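Local structure of oxidoreductase, Gfo/Idh/MocA family (Vibrio cholerae, 1XEA) at residues 131-136 against 228-233; 186-191 against 303-308; 240-245 against 251-256. The protein is a Gfo/Idh/MocA family oxidoreductase that probably binds a nicotinamide dinucleotide in its Rossmann-type domain, though its substrate and reaction are not established. All blocks are in the same frame, centred on the assembly; numbering follows the deposited sequence.

Interaction 1: residues 131-136 against 228-233; sequences QHLSEL and ASYDNV
Tyr-230 and Glu-135 meet through a pair of side-chain turns: the tyrosine ring is set trans to its own carbonyl carbon (chi1 -60°), which sends the phenol toward residues 131-136, while the glutamate chain folds back at chi2 (70°) and brings its carboxylate to the rim of that ring. The phenol donates a hydrogen bond from Tyr-230 OH to Glu-135 OE1, 2.6 Å long, reaching the oxygen from above the carboxylate plane. The two flat groups are turned 62° apart, and Glu-135 CD lies in the ring plane, 3.6 Å from Tyr-230 CE2. The other carboxylate oxygen accepts from the backbone N of Ala-143, so both oxygens of Glu-135 are held. A bound nickel ion lies about 4 Å from the nearest atom of the Glu-135 side chain.

Leu-133, the N-cap residue of helix 134-138, supplies the apolar half. Its two methyls divide the work: CD2 sits at the opposite ring edge, 3.6 Å from Tyr-230 CE1, and CD1 meets the methyl of Ala-228, with CD1 to CB at 3.7 Å. Tyr-235 and Phe-237 of the next strand extend this apolar patch. The turn after strand 223-230 is closed partly by Tyr-230 N bonded to Val-233 O. The result is a worked example of helix-on-sheet packing: a helix start rests on the large mixed sheet of a Gfo/Idh/MocA family protein, just where strand 223-230 enters its hairpin.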
# COMPACT_ATOMS: atom_id res chain seq x y z
N GLN A 131 20.75 -7.73 -0.83
CA GLN A 131 21.01 -7.25 0.51
C GLN A 131 20.23 -8.04 1.54
O GLN A 131 20.72 -8.29 2.64
CB GLN A 131 20.63 -5.78 0.63
CG GLN A 131 20.54 -5.30 2.06
CD GLN A 131 20.13 -3.83 2.15
OE1 GLN A 131 19.71 -3.35 3.22
NE2 GLN A 131 20.26 -3.11 1.02
N HIS A 132 19.02 -8.42 1.17
CA HIS A 132 18.15 -9.17 2.06
C HIS A 132 18.22 -10.68 1.83
O HIS A 132 18.24 -11.46 2.79
CB HIS A 132 16.71 -8.67 1.92
CG HIS A 132 16.50 -7.28 2.44
ND1 HIS A 132 16.35 -7.00 3.78
CD2 HIS A 132 16.45 -6.08 1.80
CE1 HIS A 132 16.21 -5.70 3.95
NE2 HIS A 132 16.27 -5.12 2.76
N LEU A 133 18.25 -11.10 0.57
CA LEU A 133 18.31 -12.53 0.23
C LEU A 133 19.71 -12.93 -0.22
O LEU A 133 20.07 -12.76 -1.39
CB LEU A 133 17.29 -12.82 -0.86
CG LEU A 133 15.93 -12.16 -0.65
CD1 LEU A 133 15.08 -12.34 -1.89
CD2 LEU A 133 15.25 -12.76 0.57
N SER A 134 20.51 -13.49 0.70
CA SER A 134 21.88 -13.89 0.39
C SER A 134 21.96 -14.95 -0.72
O SER A 134 22.92 -14.97 -1.50
CB SER A 134 22.59 -14.40 1.65
OG SER A 134 21.86 -15.42 2.32
N GLU A 135 20.96 -15.82 -0.77
CA GLU A 135 20.91 -16.84 -1.78
C GLU A 135 21.02 -16.21 -3.18
O GLU A 135 21.58 -16.81 -4.09
CB GLU A 135 19.60 -17.63 -1.68
CG GLU A 135 19.52 -18.66 -0.54
CD GLU A 135 19.44 -18.05 0.86
OE1 GLU A 135 18.93 -16.92 1.02
OE2 GLU A 135 19.87 -18.73 1.82
N LEU A 136 20.50 -15.00 -3.37
CA LEU A 136 20.63 -14.41 -4.68
C LEU A 136 22.02 -13.87 -4.89
O LEU A 136 22.60 -14.01 -5.97
CB LEU A 136 19.61 -13.29 -4.91
CG LEU A 136 18.19 -13.77 -5.23
CD1 LEU A 136 17.33 -12.58 -5.50
CD2 LEU A 136 18.20 -14.72 -6.41
N ALA A 228 9.98 -14.37 -2.23
CA ALA A 228 10.90 -15.38 -1.73
C ALA A 228 10.41 -15.90 -0.39
O ALA A 228 9.89 -15.15 0.42
CB ALA A 228 12.28 -14.77 -1.57
N SER A 229 10.57 -17.19 -0.14
CA SER A 229 10.14 -17.67 1.16
C SER A 229 11.12 -18.64 1.77
O SER A 229 11.78 -19.42 1.08
CB SER A 229 8.76 -18.31 1.06
OG SER A 229 8.85 -19.64 0.62
N TYR A 230 11.22 -18.57 3.09
CA TYR A 230 12.09 -19.43 3.87
C TYR A 230 11.18 -20.02 4.92
O TYR A 230 9.96 -19.99 4.78
CB TYR A 230 13.17 -18.60 4.55
CG TYR A 230 14.06 -17.84 3.59
CD1 TYR A 230 13.64 -16.65 3.01
CD2 TYR A 230 15.33 -18.32 3.28
CE1 TYR A 230 14.47 -15.95 2.14
CE2 TYR A 230 16.16 -17.63 2.40
CZ TYR A 230 15.73 -16.45 1.84
OH TYR A 230 16.56 -15.77 0.99
N ASP A 231 11.75 -20.56 5.99
CA ASP A 231 10.88 -21.10 7.02
C ASP A 231 10.44 -19.96 7.91
O ASP A 231 11.26 -19.28 8.51
CB ASP A 231 11.59 -22.19 7.83
CG ASP A 231 11.82 -23.47 7.02
OD1 ASP A 231 10.84 -23.99 6.41
OD2 ASP A 231 12.98 -23.95 7.00
N ASN A 232 9.13 -19.74 7.96
CA ASN A 232 8.51 -18.68 8.76
C ASN A 232 8.98 -17.29 8.41
O ASN A 232 8.84 -16.36 9.21
CB ASN A 232 8.74 -18.93 10.25
CG ASN A 232 8.00 -20.17 10.72
OD1 ASN A 232 6.84 -20.39 10.38
ND2 ASN A 232 8.67 -20.98 11.52
N VAL A 233 9.53 -17.15 7.22
CA VAL A 233 9.99 -15.85 6.77
C VAL A 233 9.70 -15.73 5.29
O VAL A 233 9.85 -16.70 4.55
CB VAL A 233 11.49 -15.67 7.03
CG1 VAL A 233 11.88 -14.23 6.69
CG2 VAL A 233 11.81 -15.96 8.50

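Interaction 2: residues 186-191 against 303-308; sequences LHLTYH and CQQITQ
Tyr-190 and Ile-306 make the aromatic part of this contact, a CH-pi interaction. The CG2 methyl of Ile-306 sits over one face of the phenol, 4.0 Å from the Tyr-190 ring centroid and 13° off its normal. The branch CG1 adds ordinary apolar contact along one side of the same ring, 3.8 Å from Tyr-190 CE2. With chi1 at 61°, the tyrosine CG stands between its backbone N and carbonyl carbon, and the ring is carried toward the helix. The phenol oxygen is hydrogen-bonded to Gln-309 OE1, one turn further along that helix, so the ring is held at its far end as well as over its face.

A methyl-to-amide van der Waals contact joins Leu-188 to Gln-305: methyl CD1 of the leucine meets the amide oxygen OE1, the two side chains running past one another in opposite senses.

Within the helix, the carbonyl of Cys-303 accepts two bonds, from Thr-307 N and from Thr-307 OG1, the latter 3.0 Å from Cys-303 O and above the carbonyl plane. Strand 186-193 is the outermost strand of the mixed sheet in this chain, paired with strand 196-206; helix 286-311 lies against it, and Ile-306 also packs on Ile-160 of helix 160-175.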
# COMPACT_ATOMS: atom_id res chain seq x y z
N LEU A 186 10.30 -30.68 -14.45
CA LEU A 186 9.90 -29.29 -14.58
C LEU A 186 8.51 -29.20 -15.18
O LEU A 186 8.16 -29.98 -16.06
CB LEU A 186 10.91 -28.55 -15.47
CG LEU A 186 10.73 -27.05 -15.71
CD1 LEU A 186 12.09 -26.44 -16.00
CD2 LEU A 186 9.77 -26.81 -16.86
N HIS A 187 7.72 -28.26 -14.68
CA HIS A 187 6.36 -28.07 -15.16
C HIS A 187 6.25 -26.80 -16.00
O HIS A 187 6.31 -25.69 -15.48
CB HIS A 187 5.40 -27.99 -13.98
CG HIS A 187 3.96 -28.13 -14.37
ND1 HIS A 187 3.03 -27.14 -14.14
CD2 HIS A 187 3.29 -29.16 -14.94
CE1 HIS A 187 1.84 -27.55 -14.55
NE2 HIS A 187 1.97 -28.77 -15.05
N LEU A 188 6.07 -26.99 -17.29
CA LEU A 188 5.97 -25.89 -18.23
C LEU A 188 4.51 -25.63 -18.56
O LEU A 188 3.75 -26.56 -18.83
CB LEU A 188 6.76 -26.25 -19.47
CG LEU A 188 7.21 -25.14 -20.40
CD1 LEU A 188 8.05 -25.76 -21.51
CD2 LEU A 188 6.02 -24.41 -21.00
N THR A 189 4.11 -24.36 -18.55
CA THR A 189 2.73 -23.99 -18.86
C THR A 189 2.76 -22.73 -19.69
O THR A 189 3.61 -21.88 -19.49
CB THR A 189 1.95 -23.71 -17.57
OG1 THR A 189 1.79 -24.92 -16.83
CG2 THR A 189 0.58 -23.14 -17.89
N TYR A 190 1.83 -22.59 -20.63
CA TYR A 190 1.82 -21.38 -21.43
C TYR A 190 0.47 -21.19 -22.10
O TYR A 190 -0.42 -22.02 -21.97
CB TYR A 190 2.94 -21.42 -22.48
CG TYR A 190 2.84 -22.55 -23.46
CD1 TYR A 190 1.97 -22.48 -24.54
CD2 TYR A 190 3.58 -23.73 -23.27
CE1 TYR A 190 1.83 -23.54 -25.42
CE2 TYR A 190 3.44 -24.80 -24.15
CZ TYR A 190 2.57 -24.70 -25.22
OH TYR A 190 2.41 -25.75 -26.09
N HIS A 191 0.33 -20.07 -22.79
CA HIS A 191 -0.90 -19.74 -23.50
C HIS A 191 -0.54 -18.97 -24.75
O HIS A 191 0.35 -18.12 -24.74
CB HIS A 191 -1.81 -18.88 -22.64
CG HIS A 191 -3.10 -18.49 -23.32
ND1 HIS A 191 -4.06 -19.42 -23.67
CD2 HIS A 191 -3.59 -17.28 -23.67
CE1 HIS A 191 -5.09 -18.79 -24.20
NE2 HIS A 191 -4.84 -17.49 -24.21
N CYS A 303 11.75 -23.23 -25.74
CA CYS A 303 11.33 -22.82 -27.08
C CYS A 303 10.90 -23.99 -27.95
O CYS A 303 9.87 -23.93 -28.62
CB CYS A 303 12.47 -22.10 -27.79
SG CYS A 303 12.58 -20.37 -27.37
N GLN A 304 11.69 -25.05 -27.92
CA GLN A 304 11.40 -26.23 -28.71
C GLN A 304 10.11 -26.93 -28.30
O GLN A 304 9.21 -27.08 -29.12
CB GLN A 304 12.56 -27.20 -28.65
CG GLN A 304 13.68 -26.77 -29.59
CD GLN A 304 14.88 -27.67 -29.51
OE1 GLN A 304 14.77 -28.88 -29.69
NE2 GLN A 304 16.04 -27.09 -29.24
N GLN A 305 10.01 -27.34 -27.05
CA GLN A 305 8.80 -28.02 -26.63
C GLN A 305 7.53 -27.23 -27.00
O GLN A 305 6.50 -27.84 -27.31
CB GLN A 305 8.83 -28.29 -25.13
CG GLN A 305 7.70 -29.20 -24.68
CD GLN A 305 7.80 -29.59 -23.21
OE1 GLN A 305 7.89 -28.72 -22.34
NE2 GLN A 305 7.77 -30.89 -22.93
N ILE A 306 7.60 -25.90 -26.98
CA ILE A 306 6.43 -25.08 -27.32
C ILE A 306 6.19 -25.10 -28.83
O ILE A 306 5.12 -25.51 -29.29
CB ILE A 306 6.61 -23.59 -26.86
CG1 ILE A 306 6.79 -23.51 -25.35
CG2 ILE A 306 5.39 -22.77 -27.23
CD1 ILE A 306 7.11 -22.11 -24.84
N THR A 307 7.18 -24.65 -29.60
CA THR A 307 7.07 -24.63 -31.06
C THR A 307 6.52 -25.96 -31.56
O THR A 307 5.66 -25.99 -32.43
CB THR A 307 8.44 -24.37 -31.71
OG1 THR A 307 8.93 -23.09 -31.31
CG2 THR A 307 8.33 -24.43 -33.22
N GLN A 308 7.03 -27.05 -31.00
CA GLN A 308 6.59 -28.39 -31.38
C GLN A 308 5.12 -28.58 -31.01
O GLN A 308 4.27 -28.74 -31.88
CB GLN A 308 7.40 -29.45 -30.65
CG GLN A 308 6.88 -30.87 -30.87
CD GLN A 308 6.89 -31.72 -29.60
OE1 GLN A 308 6.30 -31.35 -28.58
NE2 GLN A 308 7.56 -32.87 -29.67

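Interaction 3: residues 240-245 against 251-256; sequences FTQGKM and ESRVAL
Gly-243 and Val-254 form a hydrogen-bonded pair near the open end of the antiparallel beta hairpin of strands 242-247 and 250-255. The straightest backbone bond between 240-245 and 251-256 runs from Val-254 N to Gly-243 O (2.8 Å, 175°); the return bond, Gly-243 N to Val-254 O, is bent and weak. The next such pair is Met-245, present as selenomethionine, with Ser-252: Met-245 N reaches Ser-252 O at 2.7 Å, and Ser-252 N reaches Met-245 O. Toward the open end Leu-256 N bonds to Thr-241 O.

Outward from the backbone, Lys-244 NZ makes a long salt bridge, 3.7 Å, to Glu-251 OE1. The lysine CG stands between its backbone N and carbonyl carbon (chi1 38°), and a bend at chi3 brings the chain's end over to Glu-251, whose other oxygen accepts from Trp-246 NE1. On the same face the Gln-242 amide stands almost perpendicular (88°) to the Arg-253 guanidinium and places OE1 at its edge, 3.5 Å from Arg-253 NH2, without a hydrogen bond. Glu-251 and Arg-253 make backbone hydrogen bonds to a neighbouring subunit. On the reverse face Met-245 and Val-254 touch Tyr-235 and Phe-237 of strand 233-237, and the CB of Met-245 packs 3.9 Å from Val-254 CG1.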
# COMPACT_ATOMS: atom_id res chain seq x y z
N PHE A 240 12.13 -2.68 -7.66
CA PHE A 240 13.51 -2.83 -7.28
C PHE A 240 13.85 -1.92 -6.10
O PHE A 240 14.95 -2.01 -5.56
CB PHE A 240 14.42 -2.52 -8.47
CG PHE A 240 14.25 -3.47 -9.62
CD1 PHE A 240 13.87 -3.00 -10.87
CD2 PHE A 240 14.42 -4.85 -9.44
CE1 PHE A 240 13.65 -3.89 -11.92
CE2 PHE A 240 14.20 -5.75 -10.49
CZ PHE A 240 13.81 -5.27 -11.74
N THR A 241 12.93 -1.08 -5.67
CA THR A 241 13.25 -0.16 -4.57
C THR A 241 12.46 -0.41 -3.30
O THR A 241 12.90 -0.05 -2.22
CB THR A 241 13.02 1.30 -4.99
OG1 THR A 241 11.61 1.57 -5.07
CG2 THR A 241 13.65 1.56 -6.34
N GLN A 242 11.30 -1.02 -3.45
CA GLN A 242 10.43 -1.30 -2.32
C GLN A 242 10.02 -2.75 -2.21
O GLN A 242 9.92 -3.47 -3.21
CB GLN A 242 9.17 -0.47 -2.44
CG GLN A 242 9.31 0.92 -1.91
CD GLN A 242 7.99 1.63 -1.94
OE1 GLN A 242 7.80 2.67 -1.27
NE2 GLN A 242 7.04 1.09 -2.72
N GLY A 243 9.76 -3.16 -0.97
CA GLY A 243 9.33 -4.51 -0.72
C GLY A 243 8.84 -4.66 0.70
O GLY A 243 9.09 -3.80 1.54
N LYS A 244 8.12 -5.74 0.96
CA LYS A 244 7.65 -5.95 2.31
C LYS A 244 8.20 -7.27 2.83
O LYS A 244 8.37 -8.23 2.07
CB LYS A 244 6.13 -5.90 2.37
CG LYS A 244 5.42 -6.52 1.20
CD LYS A 244 3.90 -6.35 1.28
CE LYS A 244 3.45 -4.91 1.06
NZ LYS A 244 2.00 -4.81 0.68
N MSE A 245 8.51 -7.30 4.12
CA MSE A 245 9.05 -8.47 4.80
C MSE A 245 8.05 -8.97 5.84
O MSE A 245 7.56 -8.21 6.67
CB MSE A 245 10.36 -8.09 5.49
CG MSE A 245 11.05 -9.23 6.22
SE MSE A 245 12.69 -8.68 7.19
CE MSE A 245 11.98 -8.74 9.01
N GLU A 251 4.31 -7.60 9.31
CA GLU A 251 4.70 -7.10 8.01
C GLU A 251 5.46 -5.82 8.22
O GLU A 251 5.00 -4.92 8.93
CB GLU A 251 3.46 -6.84 7.15
CG GLU A 251 3.67 -5.90 5.97
CD GLU A 251 2.48 -5.87 5.02
OE1 GLU A 251 2.24 -4.82 4.39
OE2 GLU A 251 1.78 -6.91 4.90
N SER A 252 6.65 -5.73 7.63
CA SER A 252 7.44 -4.51 7.74
C SER A 252 7.91 -4.15 6.34
O SER A 252 7.94 -5.00 5.45
CB SER A 252 8.64 -4.70 8.67
OG SER A 252 9.26 -5.95 8.48
N ARG A 253 8.25 -2.89 6.14
CA ARG A 253 8.69 -2.38 4.85
C ARG A 253 10.20 -2.45 4.74
O ARG A 253 10.91 -2.15 5.70
CB ARG A 253 8.21 -0.93 4.70
CG ARG A 253 8.78 -0.18 3.53
CD ARG A 253 8.03 1.15 3.29
NE ARG A 253 8.61 1.96 2.20
CZ ARG A 253 9.76 2.63 2.30
NH1 ARG A 253 10.45 2.59 3.43
NH2 ARG A 253 10.20 3.32 1.25
N VAL A 254 10.70 -2.90 3.59
CA VAL A 254 12.14 -2.94 3.33
C VAL A 254 12.34 -2.15 2.05
O VAL A 254 11.73 -2.45 1.02
CB VAL A 254 12.70 -4.38 3.08
CG1 VAL A 254 12.76 -5.17 4.38
CG2 VAL A 254 11.85 -5.10 2.05
N ALA A 255 13.19 -1.13 2.09
CA ALA A 255 13.41 -0.33 0.89
C ALA A 255 14.86 0.03 0.62
O ALA A 255 15.73 -0.09 1.48
CB ALA A 255 12.57 0.95 0.95
N LEU A 256 15.10 0.48 -0.60
CA LEU A 256 16.41 0.87 -1.05
C LEU A 256 16.73 2.24 -0.46
O LEU A 256 15.85 3.09 -0.36
CB LEU A 256 16.41 0.93 -2.57
CG LEU A 256 17.74 1.15 -3.27
CD1 LEU A 256 18.73 0.02 -2.93
CD2 LEU A 256 17.48 1.18 -4.76

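How the interactions relate
Past strand 117-120, the last of the parallel sheet, the chain enters interaction 1 at 131-136, and the loop it opens is still unclosed when 186-191 begins interaction 2. Segment 228-233 closes interaction 1, so these two loops cross. Interaction 3 follows after strand 233-237: 240-245 and 251-256 form a short hairpin that opens and closes before helix segment 303-308 completes interaction 2, which encloses it. All three reach the same mixed sheet, with interactions 2 and 3 at the two strands outermost within this chain. Interactions 1 and 3 touch, His-132 CE1 lying 3.5 Å from Val-254 CG1, whereas interaction 2 stands apart, its nearest atoms about 16 Å from those of interaction 1.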